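Local coordinates for protein RNA-dependent RNA polymerase (Toscana virus, PDB 6QW5) that probably cleaves capped host RNAs with its N-terminal, manganese-dependent cap-snatching endonuclease domain to prime viral RNA synthesis, at residues D109-D114 with A148-A153. Numbering follows the deposited sequence.
Sequences DFQSPD and AKYEIA. With MN (manganese (II) ion), chain D; MN (manganese (II) ion), chain C; XI7 (2-4-dioxo-4-phenylbutanoic acid), chain E.
The carboxamide of Gln111 reaches into a kink of helix 136-157, where the backbone N atoms of Ile152 and Ala153 have no bond to the preceding turn. Its NE2 donates an almost straight hydrogen bond to Lys149 O (3.2 Å, 173° at the hydrogen); the acceptor lies close to the amide plane, although the donor stands above the plane of the carbonyl. A water bridges the break, accepting from Ala153 N and lying within hydrogen-bonding distance of both Gln111 OE1 and Lys149 O. The Gln111 chain, extended beyond CG (chi2 -167°), carries the amide out to the helix, where OE1 lies 3.5 Å from Ala153 CB. It also passes obliquely by the Tyr150 ring, amide and ring planes 27° apart. That ring is clamped between Lys149 CG over one face and Pro113 CB over the opposite one, the latter a CH-pi contact 4.0 Å from the centroid. Beyond the ring, a second water links Tyr150 OH to Ser112 N, while a third joins Ser112 O to one manganese. At the end of the loop, just before strand 115-118, Asp114 bridges the two manganese ions, OD1 binding one at 2.0 Å and OD2 the other; His79, Asp91, Glu128 and the carbonyl of Phe129 complete the protein ligands. The diketo acid inhibitor places O8 between the metals, an arrangement characteristic of the two-metal active site of PD-(D/E)XK cap-snatching endonucleases.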
ATOM      1  N   ASP A 109      -8.627  10.939  15.067  1.00 14.78           N
ATOM      2  CA  ASP A 109      -7.498  10.360  15.789  1.00 19.66           C
ATOM      3  C   ASP A 109      -7.371   8.859  15.568  1.00 18.04           C
ATOM      4  O   ASP A 109      -6.273   8.309  15.697  1.00 17.95           O
ATOM      5  CB  ASP A 109      -7.631  10.638  17.284  1.00 26.20           C
ATOM      6  CG  ASP A 109      -7.583  12.112  17.605  1.00 24.26           C
ATOM      7  OD1 ASP A 109      -6.550  12.759  17.312  1.00 20.92           O
ATOM      8  OD2 ASP A 109      -8.579  12.617  18.156  1.00 23.12           O
ATOM      9  N   PHE A 110      -8.468   8.179  15.246  1.00 16.79           N
ATOM     10  CA  PHE A 110      -8.473   6.726  15.154  1.00 18.60           C
ATOM     11  C   PHE A 110      -8.607   6.211  13.728  1.00 30.00           C
ATOM     12  O   PHE A 110      -8.696   4.992  13.531  1.00 27.87           O
ATOM     13  CB  PHE A 110      -9.585   6.157  16.044  1.00 24.15           C
ATOM     14  CG  PHE A 110      -9.543   6.687  17.450  1.00 26.79           C
ATOM     15  CD1 PHE A 110      -8.466   6.401  18.272  1.00 24.64           C
ATOM     16  CD2 PHE A 110     -10.543   7.517  17.929  1.00 28.39           C
ATOM     17  CE1 PHE A 110      -8.403   6.899  19.565  1.00 31.15           C
ATOM     18  CE2 PHE A 110     -10.484   8.025  19.225  1.00 27.63           C
ATOM     19  CZ  PHE A 110      -9.411   7.711  20.042  1.00 30.44           C
ATOM     20  N   GLN A 111      -8.616   7.099  12.734  1.00 19.48           N
ATOM     21  CA  GLN A 111      -8.389   6.685  11.357  1.00 21.35           C
ATOM     22  C   GLN A 111      -7.001   6.076  11.216  1.00 18.77           C
ATOM     23  O   GLN A 111      -6.058   6.460  11.910  1.00 13.95           O
ATOM     24  CB  GLN A 111      -8.514   7.875  10.414  1.00 18.16           C
ATOM     25  CG  GLN A 111      -9.930   8.337  10.189  1.00 24.10           C
ATOM     26  CD  GLN A 111     -10.008   9.294   9.034  1.00 23.31           C
ATOM     27  OE1 GLN A 111      -9.607  10.450   9.149  1.00 28.66           O
ATOM     28  NE2 GLN A 111     -10.497   8.817   7.899  1.00 20.42           N
ATOM     29  N   SER A 112      -6.867   5.128  10.291  1.00 17.49           N
ATOM     30  CA  SER A 112      -5.626   4.371  10.167  1.00 20.61           C
ATOM     31  C   SER A 112      -5.316   4.128   8.693  1.00 15.30           C
ATOM     32  O   SER A 112      -5.720   3.116   8.124  1.00 17.10           O
ATOM     33  CB  SER A 112      -5.702   3.043  10.927  1.00 22.77           C
ATOM     34  OG  SER A 112      -6.926   2.379  10.663  1.00 22.26           O
ATOM     35  N   PRO A 113      -4.597   5.054   8.061  1.00 17.10           N
ATOM     36  CA  PRO A 113      -4.123   4.790   6.691  1.00 12.13           C
ATOM     37  C   PRO A 113      -3.126   3.640   6.704  1.00 12.54           C
ATOM     38  O   PRO A 113      -2.677   3.183   7.756  1.00 12.79           O
ATOM     39  CB  PRO A 113      -3.486   6.115   6.250  1.00 13.66           C
ATOM     40  CG  PRO A 113      -3.316   6.925   7.509  1.00 17.73           C
ATOM     41  CD  PRO A 113      -4.220   6.380   8.568  1.00 15.89           C
ATOM     42  N   ASP A 114      -2.810   3.139   5.504  1.00 11.42           N
ATOM     43  CA  ASP A 114      -1.988   1.939   5.400  1.00 16.22           C
ATOM     44  C   ASP A 114      -0.579   2.151   5.942  1.00 17.84           C
ATOM     45  O   ASP A 114       0.018   1.208   6.460  1.00 12.83           O
ATOM     46  CB  ASP A 114      -1.929   1.456   3.947  1.00 13.65           C
ATOM     47  CG  ASP A 114      -3.231   0.827   3.493  1.00 12.83           C
ATOM     48  OD1 ASP A 114      -3.913   0.161   4.311  1.00 14.02           O
ATOM     49  OD2 ASP A 114      -3.587   1.023   2.322  1.00 12.59           O
ATOM     50  N   ALA A 148      -9.716  11.999  -0.420  1.00 20.24           N
ATOM     51  CA  ALA A 148     -10.818  12.660   0.274  1.00 23.99           C
ATOM     52  C   ALA A 148     -11.057  12.048   1.643  1.00 24.70           C
ATOM     53  O   ALA A 148     -11.464  12.752   2.577  1.00 20.97           O
ATOM     54  CB  ALA A 148     -12.092  12.589  -0.565  1.00 23.90           C
ATOM     55  N   LYS A 149     -10.800  10.745   1.783  1.00 14.81           N
ATOM     56  CA  LYS A 149     -11.010  10.085   3.065  1.00 16.69           C
ATOM     57  C   LYS A 149     -10.032  10.571   4.135  1.00 17.95           C
ATOM     58  O   LYS A 149     -10.393  10.647   5.318  1.00 20.18           O
ATOM     59  CB  LYS A 149     -10.888   8.573   2.877  1.00 14.13           C
ATOM     60  CG  LYS A 149     -10.931   7.769   4.148  1.00 17.52           C
ATOM     61  CD  LYS A 149     -10.758   6.279   3.818  1.00 22.24           C
ATOM     62  CE  LYS A 149     -10.992   5.394   5.019  1.00 25.85           C
ATOM     63  NZ  LYS A 149     -12.429   5.405   5.423  1.00 40.19           N
ATOM     64  N   TYR A 150      -8.798  10.893   3.762  1.00 15.68           N
ATOM     65  CA  TYR A 150      -7.781  11.210   4.761  1.00 18.29           C
ATOM     66  C   TYR A 150      -7.313  12.665   4.741  1.00 13.07           C
ATOM     67  O   TYR A 150      -6.542  13.046   5.620  1.00 13.67           O
ATOM     68  CB  TYR A 150      -6.564  10.279   4.587  1.00 14.44           C
ATOM     69  CG  TYR A 150      -6.860   8.836   4.924  1.00 14.83           C
ATOM     70  CD1 TYR A 150      -7.161   8.455   6.222  1.00 14.91           C
ATOM     71  CD2 TYR A 150      -6.873   7.862   3.935  1.00 13.27           C
ATOM     72  CE1 TYR A 150      -7.442   7.123   6.536  1.00 16.41           C
ATOM     73  CE2 TYR A 150      -7.165   6.527   4.230  1.00 15.75           C
ATOM     74  CZ  TYR A 150      -7.440   6.167   5.536  1.00 17.04           C
ATOM     75  OH  TYR A 150      -7.728   4.855   5.847  1.00 17.93           O
ATOM     76  N   GLU A 151      -7.779  13.487   3.796  1.00 15.01           N
ATOM     77  CA  GLU A 151      -7.211  14.825   3.613  1.00 19.03           C
ATOM     78  C   GLU A 151      -7.410  15.698   4.849  1.00 14.73           C
ATOM     79  O   GLU A 151      -6.488  16.406   5.262  1.00 17.37           O
ATOM     80  CB  GLU A 151      -7.815  15.497   2.372  1.00 17.11           C
ATOM     81  N   ILE A 152      -8.577  15.605   5.483  1.00 14.78           N
ATOM     82  CA  ILE A 152      -8.910  16.437   6.642  1.00 17.73           C
ATOM     83  C   ILE A 152      -8.014  16.113   7.832  1.00 13.71           C
ATOM     84  O   ILE A 152      -7.522  17.014   8.525  1.00 13.80           O
ATOM     85  CB  ILE A 152     -10.395  16.254   7.017  1.00 21.13           C
ATOM     86  CG1 ILE A 152     -11.308  17.079   6.111  1.00 28.47           C
ATOM     87  CG2 ILE A 152     -10.634  16.594   8.488  1.00 23.86           C
ATOM     88  CD1 ILE A 152     -12.808  16.969   6.493  1.00 25.69           C
ATOM     89  N   ALA A 153      -7.836  14.825   8.127  1.00 15.34           N
ATOM     90  CA  ALA A 153      -6.981  14.433   9.240  1.00 15.67           C
ATOM     91  C   ALA A 153      -5.531  14.822   8.994  1.00 15.50           C
ATOM     92  O   ALA A 153      -4.821  15.226   9.926  1.00 13.53           O
ATOM     93  CB  ALA A 153      -7.086  12.923   9.484  1.00 16.19           C
TER
HETATM   94 MN    MN D 302      -5.668  -0.237   5.259  0.71  8.56          MN
HETATM   95 MN    MN C 301      -5.717   0.610   1.680  1.00 15.26          MN
HETATM   96  O8  XI7 E 303      -6.619  -0.100   3.448  1.00 16.83           O
HETATM   97  C9  XI7 E 303      -7.917  -0.356   3.170  1.00 22.00           C
HETATM   98  C10 XI7 E 303      -8.420  -0.135   1.910  1.00 23.35           C
HETATM   99  O11 XI7 E 303      -7.723   0.269   0.933  1.00 20.04           O
HETATM  100  O10 XI7 E 303      -9.644  -0.313   1.698  1.00 28.94           O
HETATM  101  C8  XI7 E 303      -8.759  -0.836   4.131  1.00 21.43           C
HETATM  102  C7  XI7 E 303      -8.438  -1.128   5.556  1.00 27.52           C
HETATM  103  C1  XI7 E 303      -9.498  -1.789   6.423  1.00 34.41           C
HETATM  104  C6  XI7 E 303     -10.784  -2.016   5.894  1.00 34.10           C
HETATM  105  C5  XI7 E 303     -11.794  -2.621   6.660  1.00 37.47           C
HETATM  106  C4  XI7 E 303     -11.537  -3.008   7.980  1.00 32.11           C
HETATM  107  C3  XI7 E 303     -10.254  -2.778   8.511  1.00 39.15           C
HETATM  108  C2  XI7 E 303      -9.243  -2.173   7.737  1.00 29.96           C
HETATM  109  O14 XI7 E 303      -7.424  -0.723   6.146  1.00 28.91           O
HETATM  110  O   HOH W   1      -9.811  12.684   7.451  1.00 19.58           O
HETATM  111  O   HOH W   2     -12.411   5.997   7.959  1.00 34.92           O
HETATM  112  O   HOH W   3      -9.285   4.494   8.237  1.00 20.91           O
HETATM  113  O   HOH W   4      -6.079   1.900   5.566  1.00 15.19           O
HETATM  114  O   HOH W   5      -5.090  -2.195   5.176  1.00 22.14           O